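Local coordinates for protein flavoredoxin (PDB 2D5M) that binds flavin mononucleotide and, as a flavin reductase-like protein of a Desulfovibrio, probably carries electrons, at residues A[20-25]-A[105-110]; A[117-122]-A[140-145]. All coordinates share one frame; numbering follows the deposited sequence.

In the fold
Both contacts are buried and reach the same antiparallel sheet, but they join different things to it. Interaction 2 lies within the sheet, pairing neighbouring strands of the hairpin 116-126 and 133-144 through backbone hydrogen bonds, with a salt-bridge network on one face. Interaction 1 lays the chain entering strand 109-111 against the end of strand 14-22, and there a proline on a tyrosine ring and a bridging water do the work, with no direct hydrogen bond between the segments. The two sites meet at E119 of interaction 2, whose OE1 accepts from the backbone of H105, and at Y110, which packs on A117.

Interaction 1. Residues A[20-25]-A[105-110]; sequences GTYDRD and HVDAPY
G20 and T21, near the end of strand 14-22, lie against A108 and P109 without any direct hydrogen bond, the CA atoms of T21 and A108 coming within 4.7 Å and the two backbones running 123° apart. Y22 and P109 carry the contact. The proline ring lies over one face of the tyrosine, its CD 3.5 Å from the centroid of the Y22 ring and only 6° off the ring normal, a CH-pi contact that suits proline because its CD hydrogens are polarised by the adjoining nitrogen. With CG beside the backbone N (chi1 -70°), the Y22 ring reaches across the chain at 108-109, and its OH end lies alongside P109 CB. The same CD atom of P109 also packs on the strand backbone, 3.3 Å from T21 C.

G20, with no side chain, lets P109 O come close to its CA, 3.6 Å away in a CA-H...O contact. P109 O also accepts from the hydroxyl OG1 of T67 on strand 65-70, the neighbour of 14-22 in the antiparallel sheet of this flavin reductase-like domain, so a side chain of the neighbouring strand holds the P109 carbonyl. The small A108 fits closely, its CB 3.6 Å from G20 O.

D107 is the centre of an inverse gamma turn that leads the chain into this position. Its carbonyl is joined to the strand by one water, which accepts from Y22 N at 3.0 Å and donates to D107 O at 2.8 Å. The D107 carboxylate lies obliquely by the Y22 ring, while its OD2 forms a salt bridge with R63.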
loop_
_atom_site.group_PDB
_atom_site.type_symbol
_atom_site.label_atom_id
_atom_site.label_comp_id
_atom_site.label_asym_id
_atom_site.label_seq_id
_atom_site.Cartn_x
_atom_site.Cartn_y
_atom_site.Cartn_z
ATOM N N GLY A 20 10.192 -12.921 1.673
ATOM C CA GLY A 20 11.163 -13.967 2.033
ATOM C C GLY A 20 10.699 -15.316 1.553
ATOM O O GLY A 20 9.520 -15.681 1.687
ATOM N N THR A 21 11.618 -16.118 1.021
ATOM C CA THR A 21 11.349 -17.437 0.484
ATOM C C THR A 21 12.558 -18.370 0.657
ATOM O O THR A 21 13.665 -17.921 0.947
ATOM C CB THR A 21 11.052 -17.370 -1.025
ATOM O OG1 THR A 21 12.157 -16.775 -1.714
ATOM C CG2 THR A 21 9.740 -16.656 -1.358
ATOM N N TYR A 22 12.305 -19.661 0.493
ATOM C CA TYR A 22 13.355 -20.655 0.292
ATOM C C TYR A 22 13.322 -21.166 -1.145
ATOM O O TYR A 22 12.242 -21.462 -1.671
ATOM C CB TYR A 22 13.147 -21.861 1.222
ATOM C CG TYR A 22 13.386 -21.624 2.671
ATOM C CD1 TYR A 22 14.580 -21.198 3.170
ATOM C CD2 TYR A 22 12.325 -21.846 3.597
ATOM C CE1 TYR A 22 14.783 -20.978 4.537
ATOM C CE2 TYR A 22 12.528 -21.630 4.945
ATOM C CZ TYR A 22 13.760 -21.215 5.424
ATOM O OH TYR A 22 13.907 -20.999 6.756
ATOM N N ASP A 23 14.487 -21.297 -1.784
ATOM C CA ASP A 23 14.550 -21.950 -3.084
ATOM C C ASP A 23 14.541 -23.454 -2.914
ATOM O O ASP A 23 14.382 -24.000 -1.820
ATOM C CB ASP A 23 15.703 -21.425 -3.932
ATOM C CG ASP A 23 17.076 -22.040 -3.638
ATOM O OD1 ASP A 23 17.232 -22.818 -2.670
ATOM O OD2 ASP A 23 17.992 -21.689 -4.402
ATOM N N ARG A 24 14.690 -24.151 -4.028
ATOM C CA ARG A 24 14.574 -25.621 -4.025
ATOM C C ARG A 24 15.658 -26.312 -3.211
ATOM O O ARG A 24 15.406 -27.455 -2.781
ATOM C CB ARG A 24 14.550 -26.136 -5.449
ATOM C CG ARG A 24 15.881 -25.926 -6.176
ATOM C CD ARG A 24 15.615 -26.079 -7.712
ATOM N NE ARG A 24 16.804 -25.808 -8.490
ATOM C CZ ARG A 24 17.236 -24.588 -8.730
ATOM N NH1 ARG A 24 16.621 -23.479 -8.313
ATOM N NH2 ARG A 24 18.351 -24.439 -9.459
ATOM N N ASP A 25 16.756 -25.639 -2.986
ATOM C CA ASP A 25 17.877 -26.142 -2.184
ATOM C C ASP A 25 17.868 -25.528 -0.784
ATOM O O ASP A 25 18.866 -25.655 -0.102
ATOM C CB ASP A 25 19.188 -25.831 -2.904
ATOM C CG ASP A 25 19.282 -26.595 -4.215
ATOM O OD1 ASP A 25 19.090 -27.818 -4.066
ATOM O OD2 ASP A 25 19.523 -25.980 -5.284
ATOM N N HIS A 105 4.870 -21.162 10.935
ATOM C CA HIS A 105 3.626 -21.615 10.370
ATOM C C HIS A 105 3.724 -21.933 8.876
ATOM O O HIS A 105 2.858 -22.621 8.345
ATOM C CB HIS A 105 2.518 -20.568 10.587
ATOM C CG HIS A 105 2.325 -20.228 12.023
ATOM N ND1 HIS A 105 1.516 -20.929 12.867
ATOM C CD2 HIS A 105 2.926 -19.232 12.760
ATOM C CE1 HIS A 105 1.629 -20.345 14.061
ATOM N NE2 HIS A 105 2.465 -19.335 14.035
ATOM N N VAL A 106 4.719 -21.379 8.190
ATOM C CA VAL A 106 4.829 -21.507 6.710
ATOM C C VAL A 106 6.294 -21.805 6.372
ATOM O O VAL A 106 7.195 -21.461 7.134
ATOM C CB VAL A 106 4.312 -20.296 5.924
ATOM C CG1 VAL A 106 2.923 -19.853 6.422
ATOM C CG2 VAL A 106 5.277 -19.121 6.010
ATOM N N ASP A 107 6.417 -22.394 5.190
ATOM C CA ASP A 107 7.718 -22.850 4.661
ATOM C C ASP A 107 8.498 -21.735 3.973
ATOM O O ASP A 107 8.669 -21.725 2.731
ATOM C CB ASP A 107 7.473 -23.996 3.703
ATOM C CG ASP A 107 8.754 -24.673 3.269
ATOM O OD1 ASP A 107 9.791 -24.520 3.965
ATOM O OD2 ASP A 107 8.684 -25.384 2.235
ATOM N N ALA A 108 8.965 -20.756 4.753
ATOM C CA ALA A 108 9.681 -19.566 4.275
ATOM C C ALA A 108 10.399 -18.924 5.438
ATOM O O ALA A 108 9.896 -18.967 6.570
ATOM C CB ALA A 108 8.744 -18.569 3.624
ATOM N N PRO A 109 11.522 -18.268 5.185
ATOM C CA PRO A 109 12.228 -17.524 6.222
ATOM C C PRO A 109 11.735 -16.069 6.309
ATOM O O PRO A 109 11.305 -15.537 5.270
ATOM C CB PRO A 109 13.665 -17.518 5.744
ATOM C CG PRO A 109 13.501 -17.405 4.234
ATOM C CD PRO A 109 12.227 -18.173 3.916
ATOM N N TYR A 110 11.886 -15.459 7.472
ATOM C CA TYR A 110 11.727 -14.008 7.605
ATOM C C TYR A 110 13.037 -13.424 8.127
ATOM O O TYR A 110 13.966 -14.139 8.500
ATOM C CB TYR A 110 10.553 -13.623 8.449
ATOM C CG TYR A 110 10.559 -14.057 9.892
ATOM C CD1 TYR A 110 11.121 -13.288 10.872
ATOM C CD2 TYR A 110 9.987 -15.250 10.293
ATOM C CE1 TYR A 110 11.124 -13.675 12.216
ATOM C CE2 TYR A 110 9.962 -15.624 11.617
ATOM C CZ TYR A 110 10.546 -14.848 12.561
ATOM O OH TYR A 110 10.513 -15.220 13.900
HETATM O O HOH W 1 9.360 -20.120 0.528
#

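Interaction 2. Residues A[117-122]-A[140-145]; sequences AIELKL and DVKVDE
E119 and K142 meet above the sheet, K142 NZ giving a hydrogen bond and salt bridge of 2.8 Å to E119 OE2, which it approaches 37° out of the carboxylate plane. K142 NZ also reaches back to its own strand, donating to D140 OD2 at 2.7 Å on the anti lone pair. A lysine suits this place because its long chain can bend, here at chi3 (-124°) and again at chi4, to bring one cation to E119 and D140 together.

Beneath them the strands pair antiparallel. A117 and K142 form a hydrogen-bonded pair closed by two bonds, K142 N to A117 O being almost straight (178°). E119 and D140 are the next hydrogen-bonded pair, E119 N donating to D140 O at 2.9 Å. This register puts E119, D140 and K142 on one face. I118 and V141, the non-hydrogen-bonded pair between these two, turn branched apolar side chains to the other face, where their CG2 atoms lie 4.3 Å apart.

Further out, E119 OE1 accepts from H105 N, and E104 adds a third carboxylate, in a salt bridge to K142 NZ. S4 of the second subunit bonds D140 OD1, while K142 to D144 pair with a strand of that subunit, extending the hairpin's sheet across the dimer interface. Three carboxylates around one buried ammonium would probably favour the charged lysine, whose positive charge in turn should offset the repulsion between E119 and D140.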
loop_
_atom_site.group_PDB
_atom_site.type_symbol
_atom_site.label_atom_id
_atom_site.label_comp_id
_atom_site.label_asym_id
_atom_site.label_seq_id
_atom_site.Cartn_x
_atom_site.Cartn_y
_atom_site.Cartn_z
ATOM N N ALA A 117 7.286 -9.167 11.130
ATOM C CA ALA A 117 7.324 -10.188 10.102
ATOM C C ALA A 117 5.916 -10.834 10.015
ATOM O O ALA A 117 5.239 -11.007 11.009
ATOM C CB ALA A 117 8.373 -11.226 10.396
ATOM N N ILE A 118 5.538 -11.154 8.799
ATOM C CA ILE A 118 4.247 -11.741 8.484
ATOM C C ILE A 118 4.494 -13.054 7.755
ATOM O O ILE A 118 5.309 -13.085 6.813
ATOM C CB ILE A 118 3.431 -10.761 7.586
ATOM C CG1 ILE A 118 3.359 -9.372 8.176
ATOM C CG2 ILE A 118 2.064 -11.367 7.322
ATOM C CD1 ILE A 118 2.739 -8.342 7.248
ATOM N N GLU A 119 3.845 -14.123 8.177
ATOM C CA GLU A 119 3.943 -15.423 7.551
ATOM C C GLU A 119 2.735 -15.672 6.670
ATOM O O GLU A 119 1.597 -15.557 7.167
ATOM C CB GLU A 119 4.030 -16.529 8.632
ATOM C CG GLU A 119 5.235 -16.403 9.531
ATOM C CD GLU A 119 5.578 -17.677 10.270
ATOM O OE1 GLU A 119 5.296 -18.773 9.680
ATOM O OE2 GLU A 119 6.170 -17.567 11.368
ATOM N N LEU A 120 2.965 -15.994 5.408
ATOM C CA LEU A 120 1.870 -16.153 4.448
ATOM C C LEU A 120 1.925 -17.496 3.717
ATOM O O LEU A 120 2.958 -18.016 3.321
ATOM C CB LEU A 120 1.857 -15.021 3.408
ATOM C CG LEU A 120 1.776 -13.620 4.022
ATOM C CD1 LEU A 120 3.158 -12.945 4.088
ATOM C CD2 LEU A 120 0.790 -12.713 3.282
ATOM N N LYS A 121 0.705 -18.035 3.521
ATOM C CA LYS A 121 0.448 -19.215 2.704
ATOM C C LYS A 121 -0.099 -18.776 1.378
ATOM O O LYS A 121 -1.091 -18.017 1.326
ATOM C CB LYS A 121 -0.560 -20.132 3.393
ATOM C CG LYS A 121 -1.068 -21.338 2.639
ATOM C CD LYS A 121 -2.138 -22.139 3.370
ATOM C CE LYS A 121 -3.427 -21.363 3.580
ATOM N NZ LYS A 121 -4.656 -22.109 3.890
ATOM N N LEU A 122 0.444 -19.220 0.245
ATOM C CA LEU A 122 -0.085 -18.846 -1.049
ATOM C C LEU A 122 -1.491 -19.438 -1.235
ATOM O O LEU A 122 -1.654 -20.665 -1.122
ATOM C CB LEU A 122 0.825 -19.388 -2.152
ATOM C CG LEU A 122 0.453 -18.940 -3.563
ATOM C CD1 LEU A 122 0.547 -17.447 -3.720
ATOM C CD2 LEU A 122 1.310 -19.690 -4.609
ATOM N N ASP A 140 0.239 -15.538 10.448
ATOM C CA ASP A 140 0.718 -14.968 11.699
ATOM C C ASP A 140 1.395 -13.672 11.399
ATOM O O ASP A 140 2.027 -13.491 10.365
ATOM C CB ASP A 140 1.731 -15.904 12.389
ATOM C CG ASP A 140 1.991 -15.574 13.835
ATOM O OD1 ASP A 140 1.099 -15.014 14.508
ATOM O OD2 ASP A 140 3.078 -15.894 14.348
ATOM N N VAL A 141 1.272 -12.738 12.316
ATOM C CA VAL A 141 2.027 -11.487 12.336
ATOM C C VAL A 141 2.831 -11.457 13.645
ATOM O O VAL A 141 2.261 -11.595 14.729
ATOM C CB VAL A 141 1.069 -10.292 12.262
ATOM C CG1 VAL A 141 1.898 -8.999 12.356
ATOM C CG2 VAL A 141 0.183 -10.343 11.030
ATOM N N LYS A 142 4.135 -11.324 13.535
ATOM C CA LYS A 142 5.065 -11.329 14.639
ATOM C C LYS A 142 5.703 -9.962 14.779
ATOM O O LYS A 142 6.183 -9.402 13.794
ATOM C CB LYS A 142 6.177 -12.388 14.456
ATOM C CG LYS A 142 5.699 -13.823 14.697
ATOM C CD LYS A 142 6.923 -14.735 14.779
ATOM C CE LYS A 142 6.863 -15.855 13.789
ATOM N NZ LYS A 142 5.644 -16.700 13.949
ATOM N N VAL A 143 5.725 -9.458 15.990
ATOM C CA VAL A 143 6.278 -8.098 16.245
ATOM C C VAL A 143 7.172 -8.168 17.441
ATOM O O VAL A 143 6.861 -8.778 18.454
ATOM C CB VAL A 143 5.129 -7.111 16.426
ATOM C CG1 VAL A 143 5.694 -5.717 16.729
ATOM C CG2 VAL A 143 4.222 -7.048 15.205
ATOM N N ASP A 144 8.294 -7.493 17.388
ATOM C CA ASP A 144 9.195 -7.343 18.539
ATOM C C ASP A 144 8.401 -6.841 19.754
ATOM O O ASP A 144 7.622 -5.869 19.671
ATOM C CB ASP A 144 10.316 -6.377 18.190
ATOM C CG ASP A 144 11.454 -6.856 17.328
ATOM O OD1 ASP A 144 11.487 -8.078 17.116
ATOM O OD2 ASP A 144 12.285 -6.058 16.868
ATOM N N GLU A 145 8.637 -7.474 20.892
ATOM C CA GLU A 145 7.925 -7.054 22.098
ATOM C C GLU A 145 8.149 -5.572 22.419
ATOM O O GLU A 145 7.255 -4.929 22.948
ATOM C CB GLU A 145 8.412 -7.843 23.300
ATOM C CG GLU A 145 8.365 -9.354 23.158
ATOM C CD GLU A 145 9.075 -10.045 24.321
ATOM O OE1 GLU A 145 8.544 -11.125 24.653
ATOM O OE2 GLU A 145 10.080 -9.585 24.878
#